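Local coordinates for protein staphylococcal enterotoxin-like toxin (Staphylococcus aureus, PDB 4DXF) that probably binds carbohydrates, as a superantigen-like protein with an OB-fold and a beta-grasp domain related to the staphylococcal enterotoxins, at residues V165-N170 against N198-I203; F129-E134 against T194-I199; G62-K67 against R186-I191; Y92-I97 against L182-M187. All blocks are in the same frame, centred on the assembly; numbering follows the deposited sequence.

Contact 1 of 4, residues V165-N170 against N198-I203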
loop_
_atom_site.group_PDB
_atom_site.type_symbol
_atom_site.label_atom_id
_atom_site.label_comp_id
_atom_site.label_asym_id
_atom_site.label_seq_id
_atom_site.Cartn_x
_atom_site.Cartn_y
_atom_site.Cartn_z
ATOM N N VAL A 165 4.184 -1.997 -12.091
ATOM C CA VAL A 165 5.237 -2.968 -11.883
ATOM C C VAL A 165 6.426 -2.286 -11.201
ATOM O O VAL A 165 7.005 -1.284 -11.710
ATOM C CB VAL A 165 5.710 -3.690 -13.223
ATOM C CG1 VAL A 165 6.849 -4.794 -12.983
ATOM C CG2 VAL A 165 4.499 -4.226 -14.056
ATOM N N ILE A 166 6.787 -2.879 -10.061
ATOM C CA ILE A 166 7.908 -2.361 -9.268
ATOM C C ILE A 166 9.101 -3.208 -9.631
ATOM O O ILE A 166 9.092 -4.423 -9.413
ATOM C CB ILE A 166 7.635 -2.510 -7.743
ATOM C CG1 ILE A 166 6.270 -1.999 -7.268
ATOM C CG2 ILE A 166 8.792 -1.882 -6.859
ATOM C CD1 ILE A 166 5.980 -0.475 -7.475
ATOM N N LYS A 167 10.124 -2.596 -10.210
ATOM C CA LYS A 167 11.265 -3.363 -10.687
ATOM C C LYS A 167 12.375 -3.236 -9.679
ATOM O O LYS A 167 12.772 -2.136 -9.375
ATOM C CB LYS A 167 11.758 -2.883 -12.070
ATOM C CG LYS A 167 10.635 -3.175 -13.128
ATOM C CD LYS A 167 11.000 -2.684 -14.520
ATOM C CE LYS A 167 11.300 -3.845 -15.456
ATOM N NZ LYS A 167 12.222 -3.360 -16.531
ATOM N N MET A 168 12.855 -4.381 -9.199
ATOM C CA MET A 168 13.904 -4.440 -8.179
ATOM C C MET A 168 15.327 -4.439 -8.764
ATOM O O MET A 168 15.566 -5.024 -9.831
ATOM C CB MET A 168 13.643 -5.685 -7.354
ATOM C CG MET A 168 12.208 -5.696 -6.731
ATOM S SD MET A 168 11.766 -4.188 -5.821
ATOM C CE MET A 168 12.707 -4.393 -4.246
ATOM N N LYS A 169 16.265 -3.789 -8.068
ATOM C CA LYS A 169 17.693 -3.710 -8.482
ATOM C C LYS A 169 18.287 -5.111 -8.598
ATOM O O LYS A 169 19.113 -5.401 -9.498
ATOM C CB LYS A 169 18.537 -2.893 -7.485
ATOM C CG LYS A 169 18.554 -1.406 -7.753
ATOM C CD LYS A 169 19.175 -0.695 -6.589
ATOM C CE LYS A 169 18.888 0.761 -6.668
ATOM N NZ LYS A 169 19.130 1.238 -8.065
ATOM N N ASN A 170 17.837 -5.979 -7.699
ATOM C CA ASN A 170 18.291 -7.360 -7.651
ATOM C C ASN A 170 17.769 -8.168 -8.855
ATOM O O ASN A 170 17.980 -9.372 -8.943
ATOM C CB ASN A 170 18.005 -7.998 -6.271
ATOM C CG ASN A 170 16.568 -8.517 -6.111
ATOM O OD1 ASN A 170 15.710 -8.360 -6.980
ATOM N ND2 ASN A 170 16.323 -9.175 -4.980
ATOM N N ASN A 198 13.140 1.053 -10.468
ATOM C CA ASN A 198 12.200 1.912 -11.235
ATOM C C ASN A 198 10.809 1.258 -11.235
ATOM O O ASN A 198 10.619 0.057 -10.901
ATOM C CB ASN A 198 12.686 2.250 -12.669
ATOM C CG ASN A 198 12.749 1.036 -13.571
ATOM O OD1 ASN A 198 11.798 0.706 -14.298
ATOM N ND2 ASN A 198 13.853 0.331 -13.497
ATOM N N ILE A 199 9.837 2.067 -11.647
ATOM C CA ILE A 199 8.455 1.673 -11.533
ATOM C C ILE A 199 7.884 1.930 -12.938
ATOM O O ILE A 199 8.140 3.009 -13.485
ATOM C CB ILE A 199 7.760 2.517 -10.479
ATOM C CG1 ILE A 199 8.377 2.243 -9.113
ATOM C CG2 ILE A 199 6.245 2.199 -10.450
ATOM C CD1 ILE A 199 7.843 3.085 -8.058
ATOM N N GLU A 200 7.174 0.947 -13.470
ATOM C CA GLU A 200 6.537 1.020 -14.816
ATOM C C GLU A 200 5.012 0.926 -14.690
ATOM O O GLU A 200 4.474 0.034 -14.025
ATOM C CB GLU A 200 7.133 -0.039 -15.756
ATOM C CG GLU A 200 8.569 0.288 -16.353
ATOM C CD GLU A 200 9.351 -0.973 -16.848
ATOM O OE1 GLU A 200 8.803 -2.121 -16.821
ATOM O OE2 GLU A 200 10.531 -0.812 -17.261
ATOM N N VAL A 201 4.276 1.878 -15.277
ATOM C CA VAL A 201 2.823 1.896 -15.039
ATOM C C VAL A 201 2.219 1.864 -16.457
ATOM O O VAL A 201 2.699 2.614 -17.310
ATOM C CB VAL A 201 2.372 3.182 -14.332
ATOM C CG1 VAL A 201 0.854 3.262 -14.208
ATOM C CG2 VAL A 201 2.937 3.216 -12.876
ATOM N N ASN A 202 1.237 0.991 -16.677
ATOM C CA ASN A 202 0.599 0.959 -17.986
ATOM C C ASN A 202 -0.899 1.012 -17.773
ATOM O O ASN A 202 -1.461 0.244 -16.990
ATOM C CB ASN A 202 1.090 -0.240 -18.800
ATOM C CG ASN A 202 0.627 -0.160 -20.233
ATOM O OD1 ASN A 202 0.933 0.796 -20.942
ATOM N ND2 ASN A 202 -0.187 -1.092 -20.623
ATOM N N ILE A 203 -1.594 1.969 -18.402
ATOM C CA ILE A 203 -3.007 2.156 -18.008
ATOM C C ILE A 203 -3.783 2.089 -19.299
ATOM O O ILE A 203 -3.339 2.693 -20.271
ATOM C CB ILE A 203 -3.196 3.538 -17.373
ATOM C CG1 ILE A 203 -2.553 3.615 -15.971
ATOM C CG2 ILE A 203 -4.670 3.958 -17.198
ATOM C CD1 ILE A 203 -2.531 5.084 -15.588
#

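Contact 2 of 4, residues F129-E134 against T194-I199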
loop_
_atom_site.group_PDB
_atom_site.type_symbol
_atom_site.label_atom_id
_atom_site.label_comp_id
_atom_site.label_asym_id
_atom_site.label_seq_id
_atom_site.Cartn_x
_atom_site.Cartn_y
_atom_site.Cartn_z
ATOM N N PHE A 129 9.470 8.628 -7.471
ATOM C CA PHE A 129 8.802 8.136 -6.265
ATOM C C PHE A 129 9.858 8.181 -5.158
ATOM O O PHE A 129 10.840 7.522 -5.274
ATOM C CB PHE A 129 8.295 6.704 -6.459
ATOM C CG PHE A 129 7.444 6.232 -5.319
ATOM C CD1 PHE A 129 6.112 6.614 -5.232
ATOM C CD2 PHE A 129 7.977 5.393 -4.324
ATOM C CE1 PHE A 129 5.308 6.180 -4.183
ATOM C CE2 PHE A 129 7.190 4.978 -3.263
ATOM C CZ PHE A 129 5.856 5.373 -3.169
ATOM N N LYS A 130 9.635 8.988 -4.136
ATOM C CA LYS A 130 10.641 9.221 -3.109
ATOM C C LYS A 130 10.500 8.125 -2.069
ATOM O O LYS A 130 9.417 7.906 -1.559
ATOM C CB LYS A 130 10.411 10.614 -2.475
ATOM N N ILE A 131 11.602 7.490 -1.722
ATOM C CA ILE A 131 11.599 6.357 -0.804
ATOM C C ILE A 131 12.404 6.739 0.443
ATOM O O ILE A 131 13.601 7.074 0.291
ATOM C CB ILE A 131 12.247 5.147 -1.465
ATOM C CG1 ILE A 131 11.293 4.697 -2.607
ATOM C CG2 ILE A 131 12.532 3.994 -0.451
ATOM C CD1 ILE A 131 11.953 3.800 -3.634
ATOM N N THR A 132 11.751 6.671 1.592
ATOM C CA THR A 132 12.396 7.099 2.879
ATOM C C THR A 132 12.479 5.965 3.897
ATOM O O THR A 132 12.993 6.123 5.020
ATOM C CB THR A 132 11.664 8.293 3.475
ATOM O OG1 THR A 132 10.288 7.964 3.770
ATOM C CG2 THR A 132 11.747 9.503 2.498
ATOM N N LYS A 133 12.042 4.797 3.468
ATOM C CA LYS A 133 11.943 3.608 4.281
ATOM C C LYS A 133 12.767 2.451 3.789
ATOM O O LYS A 133 12.766 2.081 2.603
ATOM C CB LYS A 133 10.474 3.187 4.496
ATOM C CG LYS A 133 9.787 3.830 5.705
ATOM C CD LYS A 133 8.288 3.518 5.766
ATOM C CE LYS A 133 7.923 2.023 6.172
ATOM N NZ LYS A 133 8.845 1.422 7.339
ATOM N N GLU A 134 13.481 1.842 4.737
ATOM C CA GLU A 134 14.325 0.692 4.507
ATOM C C GLU A 134 13.512 -0.502 4.020
ATOM O O GLU A 134 13.905 -1.221 3.089
ATOM C CB GLU A 134 15.051 0.295 5.825
ATOM C CG GLU A 134 16.346 -0.228 5.525
ATOM C CD GLU A 134 17.330 -0.205 6.705
ATOM O OE1 GLU A 134 16.934 -0.041 7.878
ATOM O OE2 GLU A 134 18.512 -0.341 6.399
ATOM N N THR A 194 15.276 0.198 -0.368
ATOM C CA THR A 194 16.539 0.589 -0.965
ATOM C C THR A 194 16.878 -0.105 -2.305
ATOM O O THR A 194 17.708 0.387 -3.069
ATOM C CB THR A 194 17.729 0.391 0.083
ATOM O OG1 THR A 194 18.094 -0.996 0.173
ATOM C CG2 THR A 194 17.275 0.827 1.473
ATOM N N ASN A 195 16.223 -1.238 -2.565
ATOM C CA ASN A 195 16.442 -2.054 -3.722
ATOM C C ASN A 195 15.442 -1.798 -4.875
ATOM O O ASN A 195 15.577 -2.394 -5.938
ATOM C CB ASN A 195 16.378 -3.539 -3.314
ATOM C CG ASN A 195 17.115 -4.450 -4.289
ATOM O OD1 ASN A 195 16.491 -5.211 -5.057
ATOM N ND2 ASN A 195 18.471 -4.335 -4.303
ATOM N N ILE A 196 14.464 -0.918 -4.671
ATOM C CA ILE A 196 13.580 -0.547 -5.797
ATOM C C ILE A 196 14.418 0.222 -6.834
ATOM O O ILE A 196 15.086 1.209 -6.513
ATOM C CB ILE A 196 12.389 0.281 -5.304
ATOM C CG1 ILE A 196 11.522 -0.574 -4.375
ATOM C CG2 ILE A 196 11.521 0.793 -6.476
ATOM C CD1 ILE A 196 10.437 0.245 -3.581
ATOM N N ASP A 197 14.349 -0.220 -8.077
ATOM C CA ASP A 197 15.072 0.444 -9.115
ATOM C C ASP A 197 14.232 1.511 -9.856
ATOM O O ASP A 197 14.572 2.712 -9.850
ATOM C CB ASP A 197 15.599 -0.602 -10.082
ATOM C CG ASP A 197 16.595 -0.017 -11.024
ATOM O OD1 ASP A 197 17.509 0.731 -10.569
ATOM O OD2 ASP A 197 16.424 -0.261 -12.214
ATOM N N ASN A 198 13.140 1.053 -10.468
ATOM C CA ASN A 198 12.200 1.912 -11.235
ATOM C C ASN A 198 10.809 1.258 -11.235
ATOM O O ASN A 198 10.619 0.057 -10.901
ATOM C CB ASN A 198 12.686 2.250 -12.669
ATOM C CG ASN A 198 12.749 1.036 -13.571
ATOM O OD1 ASN A 198 11.798 0.706 -14.298
ATOM N ND2 ASN A 198 13.853 0.331 -13.497
ATOM N N ILE A 199 9.837 2.067 -11.647
ATOM C CA ILE A 199 8.455 1.673 -11.533
ATOM C C ILE A 199 7.884 1.930 -12.938
ATOM O O ILE A 199 8.140 3.009 -13.485
ATOM C CB ILE A 199 7.760 2.517 -10.479
ATOM C CG1 ILE A 199 8.377 2.243 -9.113
ATOM C CG2 ILE A 199 6.245 2.199 -10.450
ATOM C CD1 ILE A 199 7.843 3.085 -8.058
#

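Contact 3 of 4, residues G62-K67 against R186-I191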
loop_
_atom_site.group_PDB
_atom_site.type_symbol
_atom_site.label_atom_id
_atom_site.label_comp_id
_atom_site.label_asym_id
_atom_site.label_seq_id
_atom_site.Cartn_x
_atom_site.Cartn_y
_atom_site.Cartn_z
ATOM N N GLY A 62 -2.178 -12.661 5.437
ATOM C CA GLY A 62 -1.097 -13.221 4.696
ATOM C C GLY A 62 0.020 -13.723 5.583
ATOM O O GLY A 62 -0.239 -14.447 6.593
ATOM N N LYS A 63 1.242 -13.301 5.247
ATOM C CA LYS A 63 2.459 -13.757 5.946
ATOM C C LYS A 63 2.589 -13.226 7.391
ATOM O O LYS A 63 3.262 -13.857 8.216
ATOM C CB LYS A 63 3.717 -13.407 5.164
ATOM C CG LYS A 63 3.973 -14.293 3.910
ATOM C CD LYS A 63 5.382 -14.049 3.332
ATOM C CE LYS A 63 5.552 -14.547 1.869
ATOM N NZ LYS A 63 4.607 -13.825 0.912
ATOM N N ASP A 64 1.898 -12.129 7.707
ATOM C CA ASP A 64 1.943 -11.525 9.045
ATOM C C ASP A 64 1.433 -12.393 10.172
ATOM O O ASP A 64 1.800 -12.142 11.326
ATOM C CB ASP A 64 1.199 -10.191 9.099
ATOM C CG ASP A 64 2.044 -9.052 8.590
ATOM O OD1 ASP A 64 3.244 -9.259 8.258
ATOM O OD2 ASP A 64 1.488 -7.939 8.504
ATOM N N ASP A 65 0.532 -13.337 9.881
ATOM C CA ASP A 65 -0.080 -14.084 10.961
ATOM C C ASP A 65 0.951 -14.970 11.633
ATOM O O ASP A 65 1.053 -14.930 12.852
ATOM C CB ASP A 65 -1.332 -14.868 10.557
ATOM C CG ASP A 65 -1.978 -15.561 11.760
ATOM O OD1 ASP A 65 -2.651 -14.888 12.582
ATOM O OD2 ASP A 65 -1.787 -16.780 11.870
ATOM N N LYS A 66 1.793 -15.653 10.853
ATOM C CA LYS A 66 2.868 -16.504 11.434
ATOM C C LYS A 66 4.040 -15.668 11.876
ATOM O O LYS A 66 4.814 -16.092 12.734
ATOM C CB LYS A 66 3.419 -17.521 10.421
ATOM C CG LYS A 66 2.590 -18.783 10.220
ATOM C CD LYS A 66 3.066 -19.504 8.927
ATOM C CE LYS A 66 2.289 -20.796 8.607
ATOM N NZ LYS A 66 0.829 -20.541 8.640
ATOM N N LYS A 67 4.189 -14.485 11.280
ATOM C CA LYS A 67 5.355 -13.652 11.510
ATOM C C LYS A 67 5.334 -13.074 12.919
ATOM O O LYS A 67 6.385 -12.958 13.557
ATOM C CB LYS A 67 5.359 -12.495 10.492
ATOM C CG LYS A 67 6.638 -11.639 10.501
ATOM C CD LYS A 67 6.646 -10.669 9.297
ATOM C CE LYS A 67 7.846 -9.739 9.315
ATOM N NZ LYS A 67 7.984 -8.963 7.992
ATOM N N ARG A 186 -1.551 -9.754 0.102
ATOM C CA ARG A 186 -0.343 -9.094 -0.390
ATOM C C ARG A 186 -0.050 -7.715 0.326
ATOM O O ARG A 186 1.072 -7.157 0.167
ATOM C CB ARG A 186 -0.503 -8.841 -1.882
ATOM C CG ARG A 186 -0.784 -10.147 -2.735
ATOM C CD ARG A 186 -0.919 -9.606 -4.192
ATOM N NE ARG A 186 0.394 -9.267 -4.676
ATOM C CZ ARG A 186 0.582 -8.573 -5.786
ATOM N NH1 ARG A 186 -0.513 -8.193 -6.446
ATOM N NH2 ARG A 186 1.818 -8.315 -6.213
ATOM N N MET A 187 -1.043 -7.193 1.016
ATOM C CA MET A 187 -0.958 -5.926 1.826
ATOM C C MET A 187 0.065 -6.139 2.948
ATOM O O MET A 187 0.752 -5.198 3.382
ATOM C CB MET A 187 -2.309 -5.471 2.423
ATOM C CG MET A 187 -3.200 -4.761 1.343
ATOM S SD MET A 187 -4.686 -4.323 1.894
ATOM C CE MET A 187 -5.440 -3.624 0.339
ATOM N N ALA A 188 0.241 -7.389 3.334
ATOM C CA ALA A 188 1.223 -7.666 4.380
ATOM C C ALA A 188 2.574 -7.930 3.839
ATOM O O ALA A 188 3.527 -7.979 4.621
ATOM C CB ALA A 188 0.748 -8.858 5.269
ATOM N N ASP A 189 2.738 -8.051 2.523
ATOM C CA ASP A 189 4.046 -8.363 1.949
ATOM C C ASP A 189 4.982 -7.175 2.039
ATOM O O ASP A 189 4.500 -6.028 1.905
ATOM C CB ASP A 189 3.951 -8.829 0.492
ATOM C CG ASP A 189 3.531 -10.336 0.367
ATOM O OD1 ASP A 189 3.977 -11.154 1.201
ATOM O OD2 ASP A 189 2.786 -10.688 -0.576
ATOM N N VAL A 190 6.255 -7.440 2.317
ATOM C CA VAL A 190 7.192 -6.363 2.492
ATOM C C VAL A 190 8.386 -6.563 1.603
ATOM O O VAL A 190 8.812 -7.722 1.333
ATOM C CB VAL A 190 7.633 -6.189 3.995
ATOM C CG1 VAL A 190 6.423 -6.059 4.940
ATOM C CG2 VAL A 190 8.534 -7.340 4.373
ATOM N N ILE A 191 8.986 -5.444 1.172
ATOM C CA ILE A 191 10.175 -5.459 0.330
ATOM C C ILE A 191 11.211 -4.455 0.804
ATOM O O ILE A 191 10.953 -3.619 1.681
ATOM C CB ILE A 191 9.872 -5.151 -1.186
ATOM C CG1 ILE A 191 9.284 -3.749 -1.362
ATOM C CG2 ILE A 191 8.831 -6.157 -1.676
ATOM C CD1 ILE A 191 9.094 -3.326 -2.897
HETATM O O HOH W 1 1.612 -11.739 2.782
HETATM O O HOH W 2 4.393 -9.991 6.177
#

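Contact 4 of 4, residues Y92-I97 against L182-M187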
loop_
_atom_site.group_PDB
_atom_site.type_symbol
_atom_site.label_atom_id
_atom_site.label_comp_id
_atom_site.label_asym_id
_atom_site.label_seq_id
_atom_site.Cartn_x
_atom_site.Cartn_y
_atom_site.Cartn_z
ATOM N N TYR A 92 -9.460 0.397 12.129
ATOM C CA TYR A 92 -9.108 -0.826 11.577
ATOM C C TYR A 92 -8.449 -0.511 10.249
ATOM O O TYR A 92 -8.932 0.379 9.507
ATOM C CB TYR A 92 -10.432 -1.612 11.349
ATOM C CG TYR A 92 -10.322 -2.782 10.483
ATOM C CD1 TYR A 92 -10.492 -2.653 9.082
ATOM C CD2 TYR A 92 -10.138 -4.062 11.003
ATOM C CE1 TYR A 92 -10.407 -3.762 8.223
ATOM C CE2 TYR A 92 -10.005 -5.162 10.139
ATOM C CZ TYR A 92 -10.182 -4.986 8.751
ATOM O OH TYR A 92 -10.126 -6.083 7.933
ATOM N N SER A 93 -7.400 -1.260 9.981
ATOM C CA SER A 93 -6.570 -1.271 8.786
ATOM C C SER A 93 -5.936 -2.639 8.515
ATOM O O SER A 93 -5.791 -3.517 9.419
ATOM C CB SER A 93 -5.558 -0.090 8.841
ATOM O OG SER A 93 -4.779 -0.042 7.702
ATOM N N VAL A 94 -5.557 -2.902 7.269
ATOM C CA VAL A 94 -5.120 -4.222 6.889
ATOM C C VAL A 94 -3.676 -4.289 6.435
ATOM O O VAL A 94 -3.326 -3.610 5.464
ATOM C CB VAL A 94 -6.034 -4.772 5.738
ATOM C CG1 VAL A 94 -5.559 -6.140 5.373
ATOM C CG2 VAL A 94 -7.469 -4.758 6.230
ATOM N N GLY A 95 -2.804 -5.063 7.119
ATOM C CA GLY A 95 -1.429 -5.232 6.631
ATOM C C GLY A 95 -0.618 -3.940 6.860
ATOM O O GLY A 95 -0.990 -3.174 7.744
ATOM N N GLY A 96 0.424 -3.733 6.025
ATOM C CA GLY A 96 1.176 -2.472 6.019
ATOM C C GLY A 96 2.192 -2.405 7.147
ATOM O O GLY A 96 2.684 -1.314 7.458
ATOM N N ILE A 97 2.496 -3.558 7.755
ATOM C CA ILE A 97 3.480 -3.530 8.937
ATOM C C ILE A 97 4.817 -3.807 8.456
ATOM O O ILE A 97 5.029 -4.826 7.721
ATOM C CB ILE A 97 3.107 -4.623 9.992
ATOM C CG1 ILE A 97 1.689 -4.415 10.426
ATOM C CG2 ILE A 97 4.076 -4.493 11.205
ATOM C CD1 ILE A 97 1.059 -5.609 11.189
ATOM N N LEU A 182 -5.843 -4.218 -4.475
ATOM C CA LEU A 182 -4.742 -5.127 -4.191
ATOM C C LEU A 182 -5.329 -6.201 -3.273
ATOM O O LEU A 182 -6.127 -5.880 -2.400
ATOM C CB LEU A 182 -3.612 -4.413 -3.404
ATOM C CG LEU A 182 -2.446 -5.257 -2.896
ATOM C CD1 LEU A 182 -1.786 -5.814 -4.117
ATOM C CD2 LEU A 182 -1.506 -4.279 -2.208
ATOM N N GLN A 183 -4.946 -7.448 -3.519
ATOM C CA GLN A 183 -5.430 -8.593 -2.690
ATOM C C GLN A 183 -4.979 -8.375 -1.232
ATOM O O GLN A 183 -3.824 -8.039 -1.016
ATOM C CB GLN A 183 -4.824 -9.869 -3.237
ATOM C CG GLN A 183 -5.313 -10.199 -4.664
ATOM C CD GLN A 183 -6.022 -11.574 -4.775
ATOM O OE1 GLN A 183 -5.730 -12.517 -4.018
ATOM N NE2 GLN A 183 -6.960 -11.680 -5.733
ATOM N N GLU A 184 -5.878 -8.582 -0.273
ATOM C CA GLU A 184 -5.539 -8.335 1.140
ATOM C C GLU A 184 -4.317 -9.081 1.673
ATOM O O GLU A 184 -3.511 -8.461 2.419
ATOM C CB GLU A 184 -6.732 -8.586 2.023
ATOM C CG GLU A 184 -7.745 -7.474 1.961
ATOM C CD GLU A 184 -8.562 -7.419 3.194
ATOM O OE1 GLU A 184 -8.408 -8.350 4.063
ATOM O OE2 GLU A 184 -9.350 -6.458 3.300
ATOM N N ASN A 185 -4.143 -10.379 1.343
ATOM C CA ASN A 185 -2.851 -11.079 1.744
ATOM C C ASN A 185 -1.550 -10.372 1.288
ATOM O O ASN A 185 -0.549 -10.348 2.005
ATOM C CB ASN A 185 -2.834 -12.553 1.312
ATOM C CG ASN A 185 -2.829 -12.693 -0.197
ATOM O OD1 ASN A 185 -3.718 -12.174 -0.880
ATOM N ND2 ASN A 185 -1.803 -13.324 -0.728
ATOM N N ARG A 186 -1.551 -9.754 0.102
ATOM C CA ARG A 186 -0.343 -9.094 -0.390
ATOM C C ARG A 186 -0.050 -7.715 0.326
ATOM O O ARG A 186 1.072 -7.157 0.167
ATOM C CB ARG A 186 -0.503 -8.841 -1.882
ATOM C CG ARG A 186 -0.784 -10.147 -2.735
ATOM C CD ARG A 186 -0.919 -9.606 -4.192
ATOM N NE ARG A 186 0.394 -9.267 -4.676
ATOM C CZ ARG A 186 0.582 -8.573 -5.786
ATOM N NH1 ARG A 186 -0.513 -8.193 -6.446
ATOM N NH2 ARG A 186 1.818 -8.315 -6.213
ATOM N N MET A 187 -1.043 -7.193 1.016
ATOM C CA MET A 187 -0.958 -5.926 1.826
ATOM C C MET A 187 0.065 -6.139 2.948
ATOM O O MET A 187 0.752 -5.198 3.382
ATOM C CB MET A 187 -2.309 -5.471 2.423
ATOM C CG MET A 187 -3.200 -4.761 1.343
ATOM S SD MET A 187 -4.686 -4.323 1.894
ATOM C CE MET A 187 -5.440 -3.624 0.339
HETATM O O HOH W 3 -10.877 -5.827 5.557
HETATM O O HOH W 4 -8.842 -8.124 7.314
#

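Contact 1 of 4, residues V165-N170 against N198-I203
Val165, Ile166 and Lys167 pair with Glu200, Ile199 and Asn198 as antiparallel neighbours inside a five-stranded sheet. Val165 and Glu200 form a hydrogen-bonded pair: Val165 N to Glu200 O and Glu200 N to Val165 O are both 2.8 Å. Lys167 N reaches Asn198 O at 2.8 Å, while the return bond from Asn198 N to Lys167 O is weak at 3.4 Å. Between these pairs sits the non-hydrogen-bonded pair Ile166-Ile199, where the backbones come closer and Ile199 CA lies 3.3 Å from Val165 O in a CA-H...O contact. The sheet is that of the beta-grasp domain: strand 196-203 runs antiparallel to 162-168 and parallel to 107-116 on its other edge, and helix 138-153 packs across one face. Ile166 and Ile199 stand side by side on that face, Ile166 CD1 4.0 Å from Ile199 CG1, and both touch Leu145 of the helix. The other face carries Val165, Lys167, Asn198 and Glu200. There Lys167 CD lies over the face of the Glu200 carboxylate, and the bend beyond it (chi3 109°) carries NZ to within 3.1 Å of Glu200 OE2. This salt bridge arrives on the syn side, 31° out of the carboxylate plane. Asn198 OD1 approaches the same aliphatic chain, 3.5 Å from Lys167 CD.

Contact 2 of 4, residues F129-E134 against T194-I199
Phe129 and Ile131 meet Ile199 and Ile196 over the top of strand 107-116, which lies between strands 122-131 and 196-203 in the beta-grasp sheet. Apolar contact dominates. Ile131 pushes its CD1 against the branch point and the end of Ile196 together, 3.9 Å from Ile196 CD1. Beneath them, Ala109 of the intervening strand touches both isoleucines. Phe129 meets Ile199 CD1 through the root of its side chain, CB lying 4.0 Å away, and the ring itself is approached obliquely. With CG anti to the backbone N (chi1 -172°), that ring is directed to Leu141 and Leu145 of helix 138-153, which close over this row, Leu145 touching both Phe129 and Ile199.

Polar groups lie at the margins. The side chains of Glu134 and Thr194 approach loosely, CG to CG2 at 4.3 Å; the carboxylate of Glu134 bonds instead to Ser102, and the Thr194 hydroxyl to Asp192. On the 194-199 side, Asp197 and Asn198 both face Lys167 in a classic beta bulge. Asn198 ND2 gives a bond in its own amide plane to Asp197 OD2 at 2.9 Å, met from above the carboxylate plane, 47° out of it.

With no hydrogen bond joining the two segments, their association here rests on hydrocarbon packing beneath the helix, and the polar side chains bond within their own segment or to residues outside the two, not across the contact.

Contact 3 of 4, residues G62-K67 against R186-I191
Lys63 and Asp189 join the OB-fold domain to the beta-grasp domain by a salt bridge, NZ to OD1 at 2.8 Å. The lysine extends as far as CE and turns at its last torsion (chi4 62°), presenting the ammonium to the syn side of the carboxylate, 23° out of its plane. Asp189 OD1 also accepts a weak bond from a water at 2.9 Å, and that water in turn accepts from the backbone N of Lys63. One aspartate oxygen therefore serves both ends of the same lysine.

A second water gives one hydrogen to Asp64 OD1 at 2.5 Å and the other to Ala188 O at 2.7 Å, bridging side chain to backbone. Asp64 OD2 meets carbon instead, 3.4 Å from Ala188 CB, with Ile97 of the OB-fold strand 92-99 also touching this side chain. Lys67 N bonds back to Lys63 O, and Asp189 N to Arg186 O. Lys67 NZ and Val190 CG2 meet tip to tip at 4.0 Å.

Between these two segments, the polar links other than the ion pair pass through water, which lets a buried aspartate and a backbone carbonyl, both acceptors, sit close together.

Contact 4 of 4, residues Y92-I97 against L182-M187
Val94 and Gly96, on an OB-fold strand, face Met187 of the short, weakly bonded helix around 184-187 of the beta-grasp domain, deep in the interface between the two domains.

One direct hydrogen bond joins the two segments. Gly96 N donates to Met187 O at 3.0 Å with an N-H...O angle of 148°, coming from above the carbonyl plane, 50° out of it. The chain at Gly95 and Gly96 has positive phi at both residues. The side of Gly95 where a CB would stand is taken up by the Met187 carbonyl carbon, which goes with the 4.9 Å between Gly95 CA and Met187 CA.

Van der Waals contact centres on Val94. Its CG1, anti to the backbone N (chi1 180°), lies 4.0 Å from Met187 SD and 3.8 Å from Glu184 OE1, while CG2 lies 3.9 Å from Glu184 OE2. The valine thus meets both carboxylate oxygens with its two methyls, and the two side chains cross at about a right angle. Met187 CB packs against Val94 O, an oxygen that also accepts a bond from Lys139 of helix 138-153.

Water completes the polar side. Two waters, each 2.5 Å from Tyr92 OH, donate to the carboxylate of Glu184, one to OE2 at 2.8 Å and the other, more distantly, to OE1. The first lies in the plane of the tyrosine ring, at its edge.

The glutamate is thus pressed against methyl groups yet hydrated at both oxygens, a setting that probably favours its charged form, while direct contact between these two segments is made by one backbone bond and by Val94 against Met187 and Glu184.

Contacts 1 and 2 lie within the beta-grasp domain and share Asn198 and Ile199, their centres 11 Å apart. The bulge on strand 196-203 ties them, with Lys167 O 2.8 Å from Asp197 N in a probable hydrogen bond. Contacts 3 and 4 both join the OB-fold domain to the beta-grasp domain, with centres 8 Å apart. Contact 4 uses helix 184-187 and contact 3 the residues that follow it; the segments share Arg186 and Met187. Asp64 OD2 of contact 3 packs 3.6 Å from Ile97 CD1 of contact 4. Ile191 connects the two groups: its CD1 lies 3.9 Å from Ile196 CD1 and 4.0 Å from Met168 CE. Contact 4 touches neither contact 1 nor contact 2.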